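Local coordinates for peroxisomal fatty acid beta-oxidation multifunctional protein MFP2 (Arabidopsis thaliana, PDB 2WTB) that catalyses the hydration of long-chain enoyl-CoAs and the dehydrogenation of 3-hydroxyacyl-CoAs in peroxisomal fatty acid beta-oxidation during seed germination, at residues 201-205 with 206-210; 163-166 with 167-171; 384-387 with 388-391. One frame throughout, in Å; residues are numbered along the deposited sequence.

All three contacts are local, each between adjoining segments, and their ranges do not overlap; they lie in series and none nests or crosses. Contact 2 (163-171) comes first and finishes helix 160-169 of the hydratase/isomerase region, near the predicted active-site glutamates. Contact 1 (201-210) follows in the same region, where helix 193-205 ends and the loop toward helix 224-241 begins; the centres of these two lie about 32 Å apart. Contact 3 (384-391) belongs to the NAD-binding region of the dehydrogenase and lies in the loop between strands 380-383 and 394-397. Its centre is about 49 Å from that of contact 2 and about 67 Å from that of contact 1.

Contact 1 of 3, residues 201-205 with 206-210; sequences ALDIV and GRRKP
R208 folds back over the last turn of helix 193-205 to meet D203, within a Schellman motif that ends this helix of the hydratase/isomerase region. The two side chains cross at about a right angle, and their carboxylate and guanidinium planes are 71° apart. The bend at chi3 of R208 turns NH1 onto the carboxylate, where D203 OD1 accepts it in a salt bridge at 2.6 Å through its anti lone pair, the one away from OD2. NH1 also makes a weak hydrogen bond to L202 O, so one nitrogen links a side chain to a backbone carbonyl.

K209 passes D203 obliquely, with its CD 3.8 Å from D203 OD2; that oxygen has its salt bridge with R199, while K209 makes a cation-pi contact with W200. I204 faces P104 and W211, and its CG1 lies 3.7 Å from P210 O.

The positive phi of R207 (70°) reverses the backbone and brings R208 N and K209 N back to D203 O, the second only weakly. G206 N bonds weakly to D203 O and L202 O. Two bonds define the motif: 6→1 from R208 N to D203 O at 2.8 Å, and 5→2 from R207 N to I204 O at 3.1 Å.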
ATOM      1  N   ALA A 201      20.842   0.041 -33.968  1.00 41.39           N
ATOM      2  CA  ALA A 201      21.559  -1.229 -33.925  1.00 39.16           C
ATOM      3  C   ALA A 201      22.569  -1.376 -35.061  1.00 49.34           C
ATOM      4  O   ALA A 201      23.681  -1.858 -34.852  1.00 49.14           O
ATOM      5  CB  ALA A 201      20.580  -2.388 -33.931  1.00 30.13           C
ATOM      6  N   LEU A 202      22.181  -0.962 -36.264  1.00 52.32           N
ATOM      7  CA  LEU A 202      23.079  -1.049 -37.413  1.00 50.88           C
ATOM      8  C   LEU A 202      24.118   0.066 -37.395  1.00 53.49           C
ATOM      9  O   LEU A 202      25.163  -0.042 -38.032  1.00 60.70           O
ATOM     10  CB  LEU A 202      22.300  -1.045 -38.733  1.00 54.26           C
ATOM     11  CG  LEU A 202      21.508  -2.316 -39.050  1.00 50.08           C
ATOM     12  CD1 LEU A 202      21.153  -2.370 -40.527  1.00 54.49           C
ATOM     13  CD2 LEU A 202      22.300  -3.549 -38.656  1.00 51.71           C
ATOM     14  N   ASP A 203      23.825   1.138 -36.666  1.00 54.74           N
ATOM     15  CA  ASP A 203      24.806   2.192 -36.440  1.00 53.18           C
ATOM     16  C   ASP A 203      25.993   1.637 -35.656  1.00 48.61           C
ATOM     17  O   ASP A 203      27.149   1.927 -35.965  1.00 47.02           O
ATOM     18  CB  ASP A 203      24.178   3.365 -35.683  1.00 64.36           C
ATOM     19  CG  ASP A 203      23.489   4.356 -36.603  1.00 67.04           C
ATOM     20  OD1 ASP A 203      23.793   4.359 -37.815  1.00 54.46           O
ATOM     21  OD2 ASP A 203      22.651   5.143 -36.111  1.00 74.19           O
ATOM     22  N   ILE A 204      25.696   0.833 -34.640  1.00 43.22           N
ATOM     23  CA  ILE A 204      26.729   0.220 -33.816  1.00 42.38           C
ATOM     24  C   ILE A 204      27.558  -0.765 -34.634  1.00 48.46           C
ATOM     25  O   ILE A 204      28.785  -0.766 -34.561  1.00 56.64           O
ATOM     26  CB  ILE A 204      26.122  -0.505 -32.603  1.00 41.26           C
ATOM     27  CG1 ILE A 204      25.406   0.491 -31.688  1.00 42.21           C
ATOM     28  CG2 ILE A 204      27.196  -1.262 -31.840  1.00 41.28           C
ATOM     29  CD1 ILE A 204      24.669  -0.164 -30.532  1.00 35.12           C
ATOM     30  N   VAL A 205      26.879  -1.601 -35.411  1.00 51.41           N
ATOM     31  CA  VAL A 205      27.553  -2.549 -36.288  1.00 44.86           C
ATOM     32  C   VAL A 205      28.478  -1.829 -37.266  1.00 53.08           C
ATOM     33  O   VAL A 205      29.528  -2.351 -37.642  1.00 65.38           O
ATOM     34  CB  VAL A 205      26.539  -3.394 -37.084  1.00 39.71           C
ATOM     35  CG1 VAL A 205      27.217  -4.074 -38.259  1.00 42.07           C
ATOM     36  CG2 VAL A 205      25.870  -4.415 -36.179  1.00 33.83           C
ATOM     37  N   GLY A 206      28.085  -0.622 -37.665  1.00 48.19           N
ATOM     38  CA  GLY A 206      28.833   0.145 -38.643  1.00 42.57           C
ATOM     39  C   GLY A 206      29.748   1.189 -38.035  1.00 47.32           C
ATOM     40  O   GLY A 206      30.391   1.956 -38.754  1.00 55.37           O
ATOM     41  N   ARG A 207      29.798   1.225 -36.707  1.00 40.18           N
ATOM     42  CA  ARG A 207      30.712   2.111 -35.991  1.00 48.32           C
ATOM     43  C   ARG A 207      30.334   3.582 -36.108  1.00 49.80           C
ATOM     44  O   ARG A 207      31.170   4.458 -35.888  1.00 59.47           O
ATOM     45  CB  ARG A 207      32.148   1.908 -36.477  1.00 55.06           C
ATOM     46  CG  ARG A 207      32.678   0.501 -36.281  1.00 77.88           C
ATOM     47  CD  ARG A 207      33.892   0.251 -37.155  1.00 96.34           C
ATOM     48  NE  ARG A 207      33.588   0.437 -38.571  1.00106.81           N
ATOM     49  CZ  ARG A 207      33.077  -0.507 -39.356  1.00111.30           C
ATOM     50  NH1 ARG A 207      32.811  -1.710 -38.863  1.00107.70           N
ATOM     51  NH2 ARG A 207      32.833  -0.250 -40.633  1.00112.09           N
ATOM     52  N   ARG A 208      29.084   3.856 -36.461  1.00 52.22           N
ATOM     53  CA  ARG A 208      28.597   5.229 -36.470  1.00 56.90           C
ATOM     54  C   ARG A 208      28.216   5.596 -35.047  1.00 52.99           C
ATOM     55  O   ARG A 208      28.041   6.767 -34.717  1.00 56.35           O
ATOM     56  CB  ARG A 208      27.393   5.387 -37.402  1.00 62.99           C
ATOM     57  CG  ARG A 208      27.687   5.074 -38.860  1.00 58.52           C
ATOM     58  CD  ARG A 208      26.422   5.127 -39.709  1.00 55.47           C
ATOM     59  NE  ARG A 208      26.406   4.057 -40.704  1.00 48.39           N
ATOM     60  CZ  ARG A 208      25.681   2.949 -40.596  1.00 52.60           C
ATOM     61  NH1 ARG A 208      24.895   2.767 -39.545  1.00 60.35           N
ATOM     62  NH2 ARG A 208      25.732   2.023 -41.544  1.00 68.63           N
ATOM     63  N   LYS A 209      28.094   4.573 -34.207  1.00 47.62           N
ATOM     64  CA  LYS A 209      27.797   4.767 -32.795  1.00 51.39           C
ATOM     65  C   LYS A 209      28.579   3.786 -31.926  1.00 55.67           C
ATOM     66  O   LYS A 209      28.908   2.680 -32.365  1.00 47.26           O
ATOM     67  CB  LYS A 209      26.294   4.640 -32.541  1.00 47.74           C
ATOM     68  CG  LYS A 209      25.498   5.815 -33.073  1.00 55.30           C
ATOM     69  CD  LYS A 209      24.053   5.766 -32.621  1.00 67.24           C
ATOM     70  CE  LYS A 209      23.362   7.086 -32.900  1.00 70.43           C
ATOM     71  NZ  LYS A 209      24.087   8.210 -32.247  1.00 68.03           N
ATOM     72  N   PRO A 210      28.883   4.200 -30.684  1.00 47.44           N
ATOM     73  CA  PRO A 210      29.661   3.439 -29.703  1.00 42.77           C
ATOM     74  C   PRO A 210      29.044   2.084 -29.385  1.00 50.35           C
ATOM     75  O   PRO A 210      27.823   1.947 -29.371  1.00 54.11           O
ATOM     76  CB  PRO A 210      29.606   4.326 -28.456  1.00 36.38           C
ATOM     77  CG  PRO A 210      29.357   5.688 -28.967  1.00 40.49           C
ATOM     78  CD  PRO A 210      28.477   5.515 -30.159  1.00 45.88           C
TER

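Contact 2 of 3, residues 163-166 with 167-171; sequences ALEM and ILTSK
T169 turns its OG1 beside its own backbone N (chi1 -48°), which lays the hydroxyl against the carbonyl of E165 one turn earlier, at the C-terminal end of helix 160-169 in the crotonase-like hydratase/isomerase region. The side chain of E165 takes the other course: CG lies anti to the backbone N (chi1 178°), and the chain runs on extended. The two side chains lie alongside each other and point the same way, with E165 CG 3.9 Å from T169 OG1. The carboxylate goes on to a salt bridge between E165 OE1 and K162.

The carbonyl oxygen of E165 is gripped twice by T169. The backbone N donates at 2.8 Å, and OG1 donates at the same length, tilted 29° from the carbonyl plane. The hydroxyl thus adds a second bond to the i to i+4 backbone bond on the same carbonyl, in the last turn of the helix. Before it, I167 N bonds to A163 O at 2.9 Å and L168 N to L164 O at 3.0 Å, both as regular i to i+4 helical bonds.

The apolar side chains pack the helix among its neighbours. A163 meets helix 150-158, and L164 reaches helices 224-241 and 247-260. I167 and S170 both touch L140; the side chain of S170 is about 6 Å from that of E139, the predicted proton acceptor, and that of I167 about 8 Å from that of E119, the predicted nucleophile. S170 is the first residue to leave the helix, with positive phi, and its N makes a weak bond to M166 O at 2.7 Å.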
ATOM      1  N   ALA A 163      21.223   5.865  -8.471  1.00 52.32           N
ATOM      2  CA  ALA A 163      20.922   4.443  -8.393  1.00 57.21           C
ATOM      3  C   ALA A 163      20.465   4.083  -6.985  1.00 66.40           C
ATOM      4  O   ALA A 163      19.479   3.366  -6.805  1.00 68.41           O
ATOM      5  CB  ALA A 163      22.139   3.622  -8.782  1.00 53.58           C
ATOM      6  N   LEU A 164      21.188   4.593  -5.994  1.00 64.86           N
ATOM      7  CA  LEU A 164      20.863   4.341  -4.598  1.00 68.68           C
ATOM      8  C   LEU A 164      19.484   4.881  -4.257  1.00 67.78           C
ATOM      9  O   LEU A 164      18.728   4.247  -3.524  1.00 64.45           O
ATOM     10  CB  LEU A 164      21.915   4.956  -3.669  1.00 67.28           C
ATOM     11  CG  LEU A 164      23.205   4.153  -3.506  1.00 64.11           C
ATOM     12  CD1 LEU A 164      24.077   4.759  -2.423  1.00 70.68           C
ATOM     13  CD2 LEU A 164      22.885   2.706  -3.183  1.00 64.17           C
ATOM     14  N   GLU A 165      19.162   6.056  -4.787  1.00 56.93           N
ATOM     15  CA  GLU A 165      17.856   6.650  -4.544  1.00 64.91           C
ATOM     16  C   GLU A 165      16.765   5.770  -5.136  1.00 61.04           C
ATOM     17  O   GLU A 165      15.821   5.392  -4.448  1.00 58.50           O
ATOM     18  CB  GLU A 165      17.773   8.055  -5.138  1.00 70.03           C
ATOM     19  CG  GLU A 165      16.411   8.708  -4.964  1.00 84.57           C
ATOM     20  CD  GLU A 165      16.213   9.899  -5.880  1.00106.26           C
ATOM     21  OE1 GLU A 165      17.216  10.389  -6.443  1.00117.42           O
ATOM     22  OE2 GLU A 165      15.057  10.345  -6.039  1.00107.34           O
ATOM     23  N   MET A 166      16.911   5.437  -6.416  1.00 54.27           N
ATOM     24  CA  MET A 166      15.918   4.637  -7.123  1.00 57.53           C
ATOM     25  C   MET A 166      15.696   3.277  -6.466  1.00 62.83           C
ATOM     26  O   MET A 166      14.556   2.875  -6.228  1.00 59.85           O
ATOM     27  CB  MET A 166      16.323   4.447  -8.586  1.00 50.02           C
ATOM     28  CG  MET A 166      16.337   5.727  -9.402  1.00 66.17           C
ATOM     29  SD  MET A 166      16.865   5.446 -11.103  1.00 67.07           S
ATOM     30  CE  MET A 166      15.571   4.353 -11.684  1.00 77.53           C
ATOM     31  N   ILE A 167      16.785   2.574  -6.175  1.00 57.36           N
ATOM     32  CA  ILE A 167      16.690   1.234  -5.608  1.00 60.88           C
ATOM     33  C   ILE A 167      16.134   1.241  -4.184  1.00 66.31           C
ATOM     34  O   ILE A 167      15.328   0.387  -3.819  1.00 65.36           O
ATOM     35  CB  ILE A 167      18.050   0.520  -5.620  1.00 55.00           C
ATOM     36  CG1 ILE A 167      18.520   0.307  -7.057  1.00 49.29           C
ATOM     37  CG2 ILE A 167      17.959  -0.811  -4.890  1.00 60.19           C
ATOM     38  CD1 ILE A 167      19.740  -0.580  -7.167  1.00 52.49           C
ATOM     39  N   LEU A 168      16.563   2.208  -3.383  1.00 65.51           N
ATOM     40  CA  LEU A 168      16.112   2.286  -1.999  1.00 75.66           C
ATOM     41  C   LEU A 168      14.682   2.805  -1.898  1.00 73.52           C
ATOM     42  O   LEU A 168      13.858   2.239  -1.180  1.00 81.95           O
ATOM     43  CB  LEU A 168      17.057   3.155  -1.163  1.00 62.70           C
ATOM     44  CG  LEU A 168      18.440   2.563  -0.896  1.00 62.33           C
ATOM     45  CD1 LEU A 168      19.242   3.465   0.031  1.00 64.69           C
ATOM     46  CD2 LEU A 168      18.317   1.164  -0.318  1.00 62.97           C
ATOM     47  N   THR A 169      14.392   3.882  -2.618  1.00 75.57           N
ATOM     48  CA  THR A 169      13.061   4.475  -2.598  1.00 80.08           C
ATOM     49  C   THR A 169      12.073   3.633  -3.402  1.00 77.70           C
ATOM     50  O   THR A 169      10.863   3.715  -3.194  1.00 88.54           O
ATOM     51  CB  THR A 169      13.078   5.908  -3.155  1.00 88.83           C
ATOM     52  OG1 THR A 169      14.151   6.640  -2.552  1.00 95.83           O
ATOM     53  CG2 THR A 169      11.766   6.612  -2.857  1.00102.08           C
ATOM     54  N   SER A 170      12.602   2.824  -4.315  1.00 71.00           N
ATOM     55  CA  SER A 170      11.779   1.957  -5.157  1.00 75.14           C
ATOM     56  C   SER A 170      10.953   2.738  -6.177  1.00 72.05           C
ATOM     57  O   SER A 170      10.210   2.150  -6.961  1.00 64.64           O
ATOM     58  CB  SER A 170      10.864   1.073  -4.303  1.00 64.20           C
ATOM     59  OG  SER A 170      11.587   0.007  -3.717  1.00 69.39           O
ATOM     60  N   LYS A 171      11.092   4.061  -6.165  1.00 74.25           N
ATOM     61  CA  LYS A 171      10.343   4.923  -7.074  1.00 69.15           C
ATOM     62  C   LYS A 171      10.872   4.851  -8.501  1.00 71.55           C
ATOM     63  O   LYS A 171      12.083   4.844  -8.723  1.00 71.18           O
ATOM     64  CB  LYS A 171      10.364   6.374  -6.586  1.00 68.72           C
ATOM     65  CG  LYS A 171       9.475   6.648  -5.383  1.00 70.02           C
ATOM     66  CD  LYS A 171       9.454   8.135  -5.055  1.00 86.47           C
ATOM     67  CE  LYS A 171       8.693   8.419  -3.767  1.00102.41           C
ATOM     68  NZ  LYS A 171       7.251   8.059  -3.870  1.00107.90           N
TER

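Contact 3 of 3, residues 384-387 with 388-391; sequences LDYE and SFRD
Y386 and F389 form a local edge-to-face aromatic pair across the turn between strands 380-383 and 394-397, on the surface of the Rossmann-type NAD-binding region of the dehydrogenase. Strand 380-383 is the outermost on its side of the eight-stranded sheet, and the chain must pass from it to a strand at the interior of the same sheet. The ring centroids are 5.1 Å apart and the planes stand at 73°. The tyrosine presents its edge: CD1 lies over the centre of the phenylalanine ring, and the nearest atom of that ring is F389 CZ, at 3.9 Å from Y386 CD1.

The backbone brings the two rings together, since F389 N donates to Y386 O at 2.8 Å. Other parts of the fold complete the surroundings. F389 is buried against I339 and K341 of strand 338-341, A316 and I318 of strand 315-318, and L413 of helix 403-416, so the F389 side chain packs between the sheet and helix 403-416. Y386 also touches K341 and D412, and its ring meets that of Y416, nearly parallel.

D385 OD1 accepts a weak bond from Y386 N as the turn begins; from within the turn, S388 OG bonds back to S383 OG at the end of the strand.

A second pair spans the turn at the surface. E387 and R390 lie side by side, pointing the same way. Both chains bend at chi2, and these two bends carry the charged ends into reach of each other. The carboxylate stands at the edge of the guanidinium, with the two planes 38° apart. Between E387 and R390 the salt bridge rests on a weak but nearly straight hydrogen bond from R390 NE to E387 OE2, 3.3 Å long (172°).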
ATOM      1  N   LEU A 384     -27.322  25.187  -0.814  1.00100.30           N
ATOM      2  CA  LEU A 384     -28.033  25.106   0.454  1.00 99.82           C
ATOM      3  C   LEU A 384     -29.423  24.528   0.213  1.00108.40           C
ATOM      4  O   LEU A 384     -30.337  24.725   1.012  1.00111.94           O
ATOM      5  CB  LEU A 384     -28.144  26.490   1.100  1.00 99.07           C
ATOM      6  CG  LEU A 384     -26.837  27.202   1.462  1.00 94.21           C
ATOM      7  CD1 LEU A 384     -27.108  28.629   1.913  1.00 86.14           C
ATOM      8  CD2 LEU A 384     -26.080  26.439   2.537  1.00 98.55           C
ATOM      9  N   ASP A 385     -29.568  23.811  -0.898  1.00110.43           N
ATOM     10  CA  ASP A 385     -30.858  23.269  -1.309  1.00115.72           C
ATOM     11  C   ASP A 385     -30.732  21.812  -1.755  1.00105.83           C
ATOM     12  O   ASP A 385     -29.625  21.290  -1.889  1.00105.12           O
ATOM     13  CB  ASP A 385     -31.443  24.117  -2.443  1.00132.51           C
ATOM     14  CG  ASP A 385     -32.909  23.826  -2.695  1.00148.22           C
ATOM     15  OD1 ASP A 385     -33.558  23.216  -1.819  1.00156.28           O
ATOM     16  OD2 ASP A 385     -33.415  24.214  -3.770  1.00150.90           O
ATOM     17  N   TYR A 386     -31.870  21.164  -1.982  1.00 98.51           N
ATOM     18  CA  TYR A 386     -31.890  19.768  -2.412  1.00 93.90           C
ATOM     19  C   TYR A 386     -32.272  19.614  -3.880  1.00 97.23           C
ATOM     20  O   TYR A 386     -32.081  18.550  -4.466  1.00 98.18           O
ATOM     21  CB  TYR A 386     -32.858  18.953  -1.553  1.00 87.62           C
ATOM     22  CG  TYR A 386     -32.291  18.479  -0.234  1.00 79.51           C
ATOM     23  CD1 TYR A 386     -31.193  17.631  -0.194  1.00 71.09           C
ATOM     24  CD2 TYR A 386     -32.871  18.858   0.968  1.00 78.79           C
ATOM     25  CE1 TYR A 386     -30.677  17.187   1.009  1.00 66.16           C
ATOM     26  CE2 TYR A 386     -32.364  18.419   2.176  1.00 75.36           C
ATOM     27  CZ  TYR A 386     -31.269  17.583   2.190  1.00 72.52           C
ATOM     28  OH  TYR A 386     -30.763  17.146   3.394  1.00 80.58           O
ATOM     29  N   GLU A 387     -32.819  20.671  -4.471  1.00104.53           N
ATOM     30  CA  GLU A 387     -33.283  20.610  -5.856  1.00111.32           C
ATOM     31  C   GLU A 387     -32.157  20.291  -6.834  1.00105.04           C
ATOM     32  O   GLU A 387     -32.404  19.951  -7.992  1.00102.28           O
ATOM     33  CB  GLU A 387     -33.977  21.915  -6.253  1.00122.46           C
ATOM     34  CG  GLU A 387     -35.343  22.101  -5.615  1.00130.39           C
ATOM     35  CD  GLU A 387     -36.305  20.977  -5.957  1.00134.17           C
ATOM     36  OE1 GLU A 387     -37.207  20.697  -5.141  1.00136.62           O
ATOM     37  OE2 GLU A 387     -36.155  20.368  -7.038  1.00132.74           O
ATOM     38  N   SER A 388     -30.920  20.400  -6.363  1.00102.93           N
ATOM     39  CA  SER A 388     -29.760  20.093  -7.188  1.00105.34           C
ATOM     40  C   SER A 388     -29.351  18.631  -7.036  1.00 96.50           C
ATOM     41  O   SER A 388     -28.285  18.223  -7.493  1.00 97.20           O
ATOM     42  CB  SER A 388     -28.595  21.017  -6.829  1.00110.56           C
ATOM     43  OG  SER A 388     -28.464  21.146  -5.423  1.00114.58           O
ATOM     44  N   PHE A 389     -30.211  17.848  -6.394  1.00 91.64           N
ATOM     45  CA  PHE A 389     -29.956  16.427  -6.180  1.00 86.74           C
ATOM     46  C   PHE A 389     -30.717  15.576  -7.190  1.00 86.06           C
ATOM     47  O   PHE A 389     -30.580  14.353  -7.217  1.00 83.88           O
ATOM     48  CB  PHE A 389     -30.352  16.019  -4.759  1.00 78.72           C
ATOM     49  CG  PHE A 389     -29.381  16.468  -3.706  1.00 71.86           C
ATOM     50  CD1 PHE A 389     -28.986  17.792  -3.625  1.00 80.81           C
ATOM     51  CD2 PHE A 389     -28.878  15.567  -2.786  1.00 68.48           C
ATOM     52  CE1 PHE A 389     -28.095  18.205  -2.653  1.00 83.94           C
ATOM     53  CE2 PHE A 389     -27.991  15.974  -1.813  1.00 76.46           C
ATOM     54  CZ  PHE A 389     -27.599  17.295  -1.746  1.00 83.22           C
ATOM     55  N   ARG A 390     -31.519  16.232  -8.021  1.00 88.91           N
ATOM     56  CA  ARG A 390     -32.323  15.541  -9.021  1.00 94.89           C
ATOM     57  C   ARG A 390     -31.447  14.899 -10.092  1.00 88.30           C
ATOM     58  O   ARG A 390     -31.945  14.219 -10.987  1.00 84.62           O
ATOM     59  CB  ARG A 390     -33.300  16.516  -9.676  1.00 98.31           C
ATOM     60  CG  ARG A 390     -34.186  17.259  -8.695  1.00103.78           C
ATOM     61  CD  ARG A 390     -35.136  16.310  -7.989  1.00105.18           C
ATOM     62  NE  ARG A 390     -36.140  17.028  -7.209  1.00105.83           N
ATOM     63  CZ  ARG A 390     -37.169  16.447  -6.602  1.00 98.85           C
ATOM     64  NH1 ARG A 390     -37.336  15.133  -6.685  1.00 97.20           N
ATOM     65  NH2 ARG A 390     -38.034  17.179  -5.916  1.00 93.45           N
ATOM     66  N   ASP A 391     -30.141  15.116  -9.992  1.00 84.47           N
ATOM     67  CA  ASP A 391     -29.216  14.673 -11.024  1.00 89.07           C
ATOM     68  C   ASP A 391     -28.078  13.837 -10.445  1.00 84.56           C
ATOM     69  O   ASP A 391     -27.248  13.308 -11.185  1.00 84.57           O
ATOM     70  CB  ASP A 391     -28.650  15.891 -11.760  1.00105.19           C
ATOM     71  CG  ASP A 391     -27.978  15.525 -13.066  1.00124.14           C
ATOM     72  OD1 ASP A 391     -28.315  14.466 -13.635  1.00133.63           O
ATOM     73  OD2 ASP A 391     -27.113  16.300 -13.527  1.00128.40           O
TER